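Local coordinates for protein pectate lyase/Amb allergen (PDB 4HWV) that probably cleaves pectate, a plant cell-wall polysaccharide, by calcium-dependent beta-elimination, at residues Asn329-Leu334 / Tyr349-Glu354; Ile161-Asn166 / Ala193-Arg198; Asp146-Ala151 / Asp207-Trp212. All coordinates share one frame; numbering follows the deposited sequence.

Contact 1: Asn329-Leu334 / Tyr349-Glu354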
loop_
_atom_site.group_PDB
_atom_site.type_symbol
_atom_site.label_atom_id
_atom_site.label_comp_id
_atom_site.label_asym_id
_atom_site.label_seq_id
_atom_site.Cartn_x
_atom_site.Cartn_y
_atom_site.Cartn_z
ATOM N N ASN A 329 -4.965 21.972 -6.314
ATOM C CA ASN A 329 -4.680 20.653 -5.764
ATOM C C ASN A 329 -5.701 19.620 -6.198
ATOM O O ASN A 329 -6.864 19.951 -6.476
ATOM C CB ASN A 329 -4.645 20.702 -4.230
ATOM C CG ASN A 329 -3.635 21.710 -3.698
ATOM O OD1 ASN A 329 -2.427 21.510 -3.805
ATOM N ND2 ASN A 329 -4.131 22.802 -3.119
ATOM N N HIS A 330 -5.248 18.369 -6.241
ATOM C CA HIS A 330 -6.115 17.213 -6.409
ATOM C C HIS A 330 -6.290 16.604 -5.018
ATOM O O HIS A 330 -5.323 16.144 -4.416
ATOM C CB HIS A 330 -5.452 16.223 -7.362
ATOM C CG HIS A 330 -6.356 15.132 -7.852
ATOM N ND1 HIS A 330 -5.887 14.123 -8.664
ATOM C CD2 HIS A 330 -7.689 14.914 -7.703
ATOM C CE1 HIS A 330 -6.884 13.309 -8.970
ATOM N NE2 HIS A 330 -7.987 13.763 -8.397
ATOM N N PHE A 331 -7.526 16.647 -4.505
ATOM C CA PHE A 331 -7.880 16.084 -3.203
ATOM C C PHE A 331 -8.629 14.783 -3.496
ATOM O O PHE A 331 -9.847 14.798 -3.699
ATOM C CB PHE A 331 -8.812 17.035 -2.447
ATOM C CG PHE A 331 -8.209 18.385 -2.086
ATOM C CD1 PHE A 331 -6.955 18.505 -1.463
ATOM C CD2 PHE A 331 -8.940 19.535 -2.318
ATOM C CE1 PHE A 331 -6.465 19.761 -1.107
ATOM C CE2 PHE A 331 -8.460 20.798 -1.954
ATOM C CZ PHE A 331 -7.236 20.909 -1.329
ATOM N N GLN A 332 -7.906 13.665 -3.541
ATOM C CA GLN A 332 -8.462 12.402 -4.031
ATOM C C GLN A 332 -8.523 11.356 -2.930
ATOM O O GLN A 332 -7.537 11.134 -2.233
ATOM C CB GLN A 332 -7.604 11.889 -5.194
ATOM C CG GLN A 332 -8.109 10.590 -5.801
ATOM C CD GLN A 332 -7.269 10.114 -6.965
ATOM O OE1 GLN A 332 -6.101 10.459 -7.089
ATOM N NE2 GLN A 332 -7.859 9.285 -7.810
ATOM N N ASN A 333 -9.671 10.710 -2.768
ATOM C CA ASN A 333 -9.791 9.662 -1.756
ATOM C C ASN A 333 -9.361 10.146 -0.379
ATOM O O ASN A 333 -8.638 9.445 0.341
ATOM C CB ASN A 333 -8.990 8.412 -2.136
ATOM C CG ASN A 333 -9.410 7.836 -3.450
ATOM O OD1 ASN A 333 -10.488 8.140 -3.971
ATOM N ND2 ASN A 333 -8.556 7.002 -4.011
ATOM N N LEU A 334 -9.820 11.342 -0.009
ATOM C CA LEU A 334 -9.632 11.862 1.343
ATOM C C LEU A 334 -10.981 11.819 2.051
ATOM O O LEU A 334 -12.022 12.153 1.459
ATOM C CB LEU A 334 -9.113 13.306 1.328
ATOM C CG LEU A 334 -7.874 13.589 0.474
ATOM C CD1 LEU A 334 -7.527 15.081 0.538
ATOM C CD2 LEU A 334 -6.686 12.738 0.950
ATOM N N TYR A 349 -9.212 27.695 -3.825
ATOM C CA TYR A 349 -9.691 27.936 -5.175
ATOM C C TYR A 349 -9.130 26.962 -6.195
ATOM O O TYR A 349 -7.993 26.528 -6.085
ATOM C CB TYR A 349 -9.468 29.395 -5.620
ATOM C CG TYR A 349 -8.046 29.873 -5.869
ATOM C CD1 TYR A 349 -7.250 30.358 -4.830
ATOM C CD2 TYR A 349 -7.516 29.914 -7.162
ATOM C CE1 TYR A 349 -5.974 30.852 -5.080
ATOM C CE2 TYR A 349 -6.236 30.390 -7.406
ATOM C CZ TYR A 349 -5.479 30.857 -6.368
ATOM O OH TYR A 349 -4.198 31.333 -6.615
ATOM N N ASN A 350 -9.958 26.592 -7.168
ATOM C CA ASN A 350 -9.490 25.754 -8.273
ATOM C C ASN A 350 -8.833 24.465 -7.782
ATOM O O ASN A 350 -7.762 24.080 -8.262
ATOM C CB ASN A 350 -8.512 26.506 -9.192
ATOM C CG ASN A 350 -9.165 27.612 -10.016
ATOM O OD1 ASN A 350 -8.482 28.550 -10.389
ATOM N ND2 ASN A 350 -10.460 27.474 -10.362
ATOM N N ASN A 351 -9.471 23.808 -6.820
ATOM C CA ASN A 351 -9.068 22.457 -6.446
ATOM C C ASN A 351 -10.061 21.451 -7.023
ATOM O O ASN A 351 -11.209 21.800 -7.308
ATOM C CB ASN A 351 -9.015 22.315 -4.925
ATOM C CG ASN A 351 -8.089 23.317 -4.298
ATOM O OD1 ASN A 351 -6.861 23.195 -4.397
ATOM N ND2 ASN A 351 -8.663 24.349 -3.686
ATOM N N TYR A 352 -9.592 20.223 -7.227
ATOM C CA TYR A 352 -10.435 19.131 -7.700
ATOM C C TYR A 352 -10.525 18.087 -6.599
ATOM O O TYR A 352 -9.525 17.448 -6.253
ATOM C CB TYR A 352 -9.828 18.503 -8.954
ATOM C CG TYR A 352 -10.551 17.279 -9.470
ATOM C CD1 TYR A 352 -11.932 17.150 -9.361
ATOM C CD2 TYR A 352 -9.854 16.268 -10.108
ATOM C CE1 TYR A 352 -12.587 16.032 -9.849
ATOM C CE2 TYR A 352 -10.502 15.142 -10.598
ATOM C CZ TYR A 352 -11.870 15.039 -10.466
ATOM O OH TYR A 352 -12.529 13.940 -10.973
ATOM N N TYR A 353 -11.726 17.932 -6.048
ATOM C CA TYR A 353 -12.028 16.902 -5.066
ATOM C C TYR A 353 -12.616 15.709 -5.794
ATOM O O TYR A 353 -13.542 15.863 -6.594
ATOM C CB TYR A 353 -13.080 17.407 -4.095
ATOM C CG TYR A 353 -12.684 18.565 -3.210
ATOM C CD1 TYR A 353 -12.711 19.891 -3.673
ATOM C CD2 TYR A 353 -12.337 18.344 -1.881
ATOM C CE1 TYR A 353 -12.386 20.948 -2.822
ATOM C CE2 TYR A 353 -12.008 19.386 -1.034
ATOM C CZ TYR A 353 -12.045 20.685 -1.498
ATOM O OH TYR A 353 -11.727 21.725 -0.656
ATOM N N GLU A 354 -12.111 14.523 -5.489
ATOM C CA GLU A 354 -12.528 13.317 -6.175
ATOM C C GLU A 354 -12.585 12.154 -5.198
ATOM O O GLU A 354 -11.557 11.765 -4.625
ATOM C CB GLU A 354 -11.560 12.998 -7.321
ATOM C CG GLU A 354 -11.945 11.756 -8.124
ATOM C CD GLU A 354 -10.961 11.391 -9.231
ATOM O OE1 GLU A 354 -9.859 11.975 -9.284
ATOM O OE2 GLU A 354 -11.296 10.504 -10.035
#
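His-330, Phe-331 and Gln-332 pair in parallel with Tyr-352, Tyr-353 and Glu-354. The two short strands run 4.7 Å apart with their directions 12° apart. Four backbone hydrogen bonds join the segments, from Asn-329 O with Tyr-352 N to Asn-333 N with Glu-354 O. The two strands belong to successive rungs of the right-handed parallel beta-helix. Asn-329 and Asn-351 lie side by side at a corner, as steps of an asparagine ladder, with amide planes 3° apart. Asn-351 OD1 accepts from Asn-329 N and Asn-329 ND2, both at 3.0 Å. The ladder continues both ways: Asn-329 OD1 bonds Asn-295 N, and Asn-351 N bonds Asn-382 OD1. On one face of the sheet, the His-330 and Tyr-352 rings run side by side, near parallel but slid apart. Helix 470-477 covers them. With CG anti to the backbone N (chi1 -168°), the His-330 ring reaches across to Glu-354. His-330 NE2 donates a hydrogen bond to Glu-354 OE1 at 2.7 Å, which lies in the ring plane. On the other face, Phe-331 CD2 lies over one face of the Tyr-353 ring, 3.3 Å from Tyr-353 CE2. Phe-331 CE2 reaches Asn-351 CB at 3.4 Å, beside the ladder.

Contact 2: Ile161-Asn166 / Ala193-Arg198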
loop_
_atom_site.group_PDB
_atom_site.type_symbol
_atom_site.label_atom_id
_atom_site.label_comp_id
_atom_site.label_asym_id
_atom_site.label_seq_id
_atom_site.Cartn_x
_atom_site.Cartn_y
_atom_site.Cartn_z
ATOM N N ILE A 161 11.480 15.668 11.992
ATOM C CA ILE A 161 12.667 16.311 11.455
ATOM C C ILE A 161 12.465 17.824 11.464
ATOM O O ILE A 161 11.529 18.336 10.832
ATOM C CB ILE A 161 12.937 15.851 10.000
ATOM C CG1 ILE A 161 13.033 14.323 9.895
ATOM C CG2 ILE A 161 14.187 16.537 9.454
ATOM C CD1 ILE A 161 14.219 13.702 10.628
ATOM N N SER A 162 13.312 18.542 12.191
ATOM C CA SER A 162 13.192 19.988 12.316
ATOM C C SER A 162 13.700 20.711 11.060
ATOM O O SER A 162 14.846 20.511 10.633
ATOM C CB SER A 162 13.993 20.450 13.536
ATOM O OG SER A 162 13.834 21.835 13.734
ATOM N N VAL A 163 12.853 21.556 10.482
ATOM C CA VAL A 163 13.242 22.337 9.299
ATOM C C VAL A 163 13.427 23.801 9.683
ATOM O O VAL A 163 12.507 24.429 10.196
ATOM C CB VAL A 163 12.185 22.222 8.177
ATOM C CG1 VAL A 163 12.603 23.025 6.958
ATOM C CG2 VAL A 163 11.979 20.750 7.807
ATOM N N PRO A 164 14.627 24.351 9.458
ATOM C CA PRO A 164 14.925 25.729 9.876
ATOM C C PRO A 164 14.584 26.771 8.806
ATOM O O PRO A 164 14.118 26.442 7.716
ATOM C CB PRO A 164 16.443 25.684 10.089
ATOM C CG PRO A 164 16.905 24.764 8.973
ATOM C CD PRO A 164 15.822 23.681 8.903
ATOM N N ASP A 165 14.831 28.038 9.127
ATOM C CA ASP A 165 14.561 29.158 8.227
ATOM C C ASP A 165 15.254 29.005 6.890
ATOM O O ASP A 165 16.331 28.407 6.784
ATOM C CB ASP A 165 15.075 30.469 8.828
ATOM C CG ASP A 165 14.538 30.717 10.224
ATOM O OD1 ASP A 165 14.942 29.985 11.154
ATOM O OD2 ASP A 165 13.716 31.638 10.393
ATOM N N ASN A 166 14.646 29.608 5.873
ATOM C CA ASN A 166 15.320 29.807 4.596
ATOM C C ASN A 166 15.764 28.492 3.976
ATOM O O ASN A 166 16.899 28.334 3.540
ATOM C CB ASN A 166 16.496 30.780 4.739
ATOM C CG ASN A 166 16.085 32.102 5.345
ATOM O OD1 ASN A 166 15.129 32.725 4.899
ATOM N ND2 ASN A 166 16.811 32.535 6.369
ATOM N N ALA A 193 10.952 31.020 9.477
ATOM C CA ALA A 193 10.232 31.584 8.350
ATOM C C ALA A 193 10.896 31.160 7.060
ATOM O O ALA A 193 12.094 30.854 7.033
ATOM C CB ALA A 193 10.213 33.112 8.426
ATOM N N ASN A 194 10.106 31.172 5.987
ATOM C CA ASN A 194 10.617 31.177 4.615
ATOM C C ASN A 194 11.085 29.792 4.141
ATOM O O ASN A 194 12.288 29.520 4.032
ATOM C CB ASN A 194 11.700 32.235 4.435
ATOM C CG ASN A 194 12.007 32.460 2.986
ATOM O OD1 ASN A 194 11.109 32.333 2.135
ATOM N ND2 ASN A 194 13.264 32.808 2.677
ATOM N N ILE A 195 10.119 28.918 3.856
ATOM C CA ILE A 195 10.395 27.520 3.516
ATOM C C ILE A 195 9.642 27.151 2.244
ATOM O O ILE A 195 8.463 27.507 2.090
ATOM C CB ILE A 195 9.996 26.585 4.680
ATOM C CG1 ILE A 195 10.947 26.789 5.868
ATOM C CG2 ILE A 195 9.988 25.121 4.228
ATOM C CD1 ILE A 195 10.437 26.190 7.186
ATOM N N VAL A 196 10.341 26.479 1.316
ATOM C CA VAL A 196 9.755 26.021 0.062
ATOM C C VAL A 196 9.970 24.510 -0.036
ATOM O O VAL A 196 11.081 24.015 0.207
ATOM C CB VAL A 196 10.416 26.728 -1.137
ATOM C CG1 VAL A 196 10.020 26.036 -2.460
ATOM C CG2 VAL A 196 10.070 28.218 -1.141
ATOM N N ILE A 197 8.905 23.779 -0.387
ATOM C CA ILE A 197 8.980 22.325 -0.507
ATOM C C ILE A 197 8.318 21.944 -1.826
ATOM O O ILE A 197 7.138 22.250 -2.020
ATOM C CB ILE A 197 8.252 21.620 0.693
ATOM C CG1 ILE A 197 8.920 22.017 2.024
ATOM C CG2 ILE A 197 8.234 20.114 0.517
ATOM C CD1 ILE A 197 8.173 21.562 3.256
ATOM N N ARG A 198 9.067 21.325 -2.747
ATOM C CA ARG A 198 8.536 21.007 -4.079
ATOM C C ARG A 198 9.022 19.664 -4.602
ATOM O O ARG A 198 10.128 19.229 -4.311
ATOM C CB ARG A 198 8.955 22.053 -5.126
ATOM C CG ARG A 198 8.724 23.483 -4.694
ATOM C CD ARG A 198 9.165 24.441 -5.777
ATOM N NE ARG A 198 8.199 24.533 -6.873
ATOM C CZ ARG A 198 8.426 25.202 -7.994
ATOM N NH1 ARG A 198 9.627 25.735 -8.226
ATOM N NH2 ARG A 198 7.459 25.317 -8.890
#
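Asn-166 and Asn-194 meet with their side chains crossed at about a right angle. Their amide planes are 75° apart. The contact lies at a corner of the right-handed parallel beta-helix. Strand 160-163 belongs to one sheet. The chain turns at 164-166 and enters strand 167-171, which pairs with strand 192-198 of the next rung.

Asn-194 CG is turned anti to the backbone N (chi1 -167°), which carries ND2 across to the turn. Asn-194 ND2 donates to Asn-166 OD1 at 2.9 Å in a nearly straight bond. The donor sits on a lone pair of OD1, and OD1 lies in the amide plane of Asn-194. The other ends of both amides are held too. Asn-194 OD1 accepts from Thr-34 N and Gly-35 N, and Asn-166 ND2 bonds Lys-76 O. Both rotations are therefore fixed.

Asp-165 approaches differently. Ala-193 N donates a hydrogen bond to Asp-165 OD2 at 3.0 Å, coming from above the carboxylate plane, 62° out of it. Ala-193 is further gripped through its carbonyl. Asn-166 N donates to Ala-193 O at 3.1 Å, and Asp-165 CA adds a C-H...O contact to the same oxygen at 3.2 Å.

The apolar part involves Val-163, before the turn, and Ile-195, one residue past Asn-194. Val-163 and Ile-195 cross at a slant, and both also touch Leu-185 of strand 182-185. Only their branch ends meet, Val-163 CG1 against Ile-195 CD1 at 3.8 Å. The isoleucine arm also runs beside the backbone of the turn, where Ile-195 CG1 lies 3.7 Å from Pro-164 O, an oxygen that accepts a hydrogen bond from Thr-167 OG1.

Contact 3: Asp146-Ala151 / Asp207-Trp212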
loop_
_atom_site.group_PDB
_atom_site.type_symbol
_atom_site.label_atom_id
_atom_site.label_comp_id
_atom_site.label_asym_id
_atom_site.label_seq_id
_atom_site.Cartn_x
_atom_site.Cartn_y
_atom_site.Cartn_z
ATOM N N ASP A 146 2.354 4.075 30.256
ATOM C CA ASP A 146 3.673 4.687 30.420
ATOM C C ASP A 146 4.705 3.989 29.529
ATOM O O ASP A 146 5.616 4.630 28.982
ATOM C CB ASP A 146 4.088 4.656 31.896
ATOM C CG ASP A 146 3.242 5.584 32.751
ATOM O OD1 ASP A 146 2.741 6.593 32.219
ATOM O OD2 ASP A 146 3.100 5.316 33.952
ATOM N N ALA A 147 4.577 2.670 29.380
ATOM C CA ALA A 147 5.482 1.950 28.495
ATOM C C ALA A 147 5.253 2.329 27.024
ATOM O O ALA A 147 6.215 2.590 26.283
ATOM C CB ALA A 147 5.373 0.456 28.705
ATOM N N ARG A 148 3.983 2.401 26.611
ATOM C CA ARG A 148 3.671 2.883 25.270
ATOM C C ARG A 148 4.263 4.272 25.060
ATOM O O ARG A 148 4.894 4.533 24.033
ATOM C CB ARG A 148 2.161 2.932 25.024
ATOM C CG ARG A 148 1.821 3.368 23.599
ATOM C CD ARG A 148 0.415 3.981 23.498
ATOM N NE ARG A 148 0.331 5.203 24.294
ATOM C CZ ARG A 148 0.842 6.373 23.919
ATOM N NH1 ARG A 148 1.413 6.519 22.722
ATOM N NH2 ARG A 148 0.763 7.401 24.743
ATOM N N ALA A 149 4.061 5.165 26.032
ATOM C CA ALA A 149 4.552 6.531 25.892
ATOM C C ALA A 149 6.075 6.571 25.731
ATOM O O ALA A 149 6.594 7.392 24.978
ATOM C CB ALA A 149 4.095 7.398 27.067
ATOM N N CYS A 150 6.793 5.692 26.429
ATOM C CA CYS A 150 8.251 5.579 26.271
ATOM C C CYS A 150 8.620 5.243 24.839
ATOM O O CYS A 150 9.528 5.842 24.270
ATOM C CB CYS A 150 8.813 4.460 27.156
ATOM S SG CYS A 150 8.966 4.857 28.903
ATOM N N ALA A 151 7.951 4.237 24.279
ATOM C CA ALA A 151 8.270 3.802 22.928
ATOM C C ALA A 151 7.898 4.882 21.916
ATOM O O ALA A 151 8.656 5.153 20.992
ATOM C CB ALA A 151 7.573 2.477 22.619
ATOM N N ASP A 207 2.397 6.026 12.894
ATOM C CA ASP A 207 2.679 5.985 14.327
ATOM C C ASP A 207 2.490 4.547 14.780
ATOM O O ASP A 207 1.383 4.007 14.729
ATOM C CB ASP A 207 1.682 6.923 15.025
ATOM C CG ASP A 207 1.951 7.115 16.495
ATOM O OD1 ASP A 207 2.580 6.245 17.143
ATOM O OD2 ASP A 207 1.509 8.167 17.020
ATOM N N ASP A 208 3.582 3.921 15.210
ATOM C CA ASP A 208 3.522 2.547 15.685
ATOM C C ASP A 208 2.950 2.392 17.081
ATOM O O ASP A 208 2.749 1.263 17.519
ATOM C CB ASP A 208 4.908 1.929 15.625
ATOM C CG ASP A 208 5.248 1.487 14.234
ATOM O OD1 ASP A 208 4.594 0.541 13.734
ATOM O OD2 ASP A 208 6.149 2.077 13.633
ATOM N N PHE A 209 2.685 3.518 17.750
ATOM C CA PHE A 209 2.224 3.499 19.143
ATOM C C PHE A 209 1.034 4.431 19.356
ATOM O O PHE A 209 1.085 5.338 20.189
ATOM C CB PHE A 209 3.401 3.815 20.075
ATOM C CG PHE A 209 4.495 2.795 19.961
ATOM C CD1 PHE A 209 4.354 1.554 20.587
ATOM C CD2 PHE A 209 5.621 3.033 19.178
ATOM C CE1 PHE A 209 5.313 0.574 20.430
ATOM C CE2 PHE A 209 6.587 2.046 19.023
ATOM C CZ PHE A 209 6.429 0.813 19.650
ATOM N N PRO A 210 -0.061 4.204 18.608
ATOM C CA PRO A 210 -1.252 5.034 18.826
ATOM C C PRO A 210 -1.769 4.876 20.248
ATOM O O PRO A 210 -1.613 3.809 20.862
ATOM C CB PRO A 210 -2.259 4.468 17.818
ATOM C CG PRO A 210 -1.819 3.059 17.635
ATOM C CD PRO A 210 -0.327 3.088 17.683
ATOM N N GLN A 211 -2.383 5.932 20.762
ATOM C CA GLN A 211 -2.896 5.941 22.111
ATOM C C GLN A 211 -4.396 5.775 22.064
ATOM O O GLN A 211 -5.071 6.405 21.255
ATOM C CB GLN A 211 -2.576 7.272 22.776
ATOM C CG GLN A 211 -3.047 7.373 24.229
ATOM C CD GLN A 211 -3.016 8.809 24.715
ATOM O OE1 GLN A 211 -3.666 9.683 24.127
ATOM N NE2 GLN A 211 -2.245 9.069 25.774
ATOM N N TRP A 212 -4.921 4.941 22.956
ATOM C CA TRP A 212 -6.364 4.886 23.139
ATOM C C TRP A 212 -6.782 5.978 24.127
ATOM O O TRP A 212 -6.282 6.023 25.252
ATOM C CB TRP A 212 -6.804 3.515 23.652
ATOM C CG TRP A 212 -8.263 3.440 23.990
ATOM C CD1 TRP A 212 -8.805 3.302 25.237
ATOM C CD2 TRP A 212 -9.376 3.472 23.074
ATOM N NE1 TRP A 212 -10.179 3.270 25.158
ATOM C CE2 TRP A 212 -10.557 3.358 23.845
ATOM C CE3 TRP A 212 -9.489 3.587 21.679
ATOM C CZ2 TRP A 212 -11.832 3.373 23.270
ATOM C CZ3 TRP A 212 -10.755 3.594 21.105
ATOM C CH2 TRP A 212 -11.919 3.493 21.910
#
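Arg-148 and Phe-209 mark the nearest backbone approach, CA to CA 6.3 Å, where helix 143-159 passes the loop that leads into strand 211-213. The contact joins a peripheral helix to a loop near the calcium site, the Pro-210 side chain lying about 10 Å from that of Asp-278, a calcium ligand. Just before Phe-209 the loop makes an Asx turn: Asp-207 OD1 accepts from Phe-209 N at 2.8 Å. The Phe-209 ring turns one face to Ala-151 of the helix. Ala-151 CB sits over the centre of that face, 3.6 Å from the ring centroid and 11° off the ring normal, a CH-pi contact. The Arg-148 side chain runs alongside Phe-209, heading the other way. A bend at chi3 (63°) turns its guanidinium to the loop, and Arg-148 NH1 donates to Phe-209 O at 2.8 Å, with the oxygen somewhat out of the guanidinium plane. Arg-148 CD also approaches Pro-210 O, at 3.3 Å. One face of the guanidinium is covered by Gln-211 CB, 3.7 Å from Arg-148 CZ. Glu-145 OE2 forms a salt bridge with Arg-148 NH2 and a hydrogen bond with Gln-211 NE2. Helix 100-105 packs Tyr-103 and Val-104 on Phe-209, and helix 118-129 sets Tyr-125 against Arg-148 and Gln-211. The disulfide from Cys-150 to Cys-108 ties helix 143-159 to helix 108-111, while strand 211-213 pairs antiparallel with strand 221-223.

In the fold
Contacts 1 and 2 both belong to the beta-helix coil, with centres 25 Å apart, and both reach its strand stacks. Contact 1 is buried and joins successive rungs through regular parallel pairing, an amide ladder and aromatic side chains. Contact 2 is only partly buried. It crosses a corner; two of its three hydrogen bonds use side chains, and a small buried apolar patch adds to them. Contact 3 is buried but lies outside the coil, among helices on the opposite side of the chain's centre from contact 1. It rests on one arginine-to-carbonyl hydrogen bond and a CH-pi contact, with no strand pairing between its segments. Its helix 143-159 leads directly into strand 160-163 of contact 2.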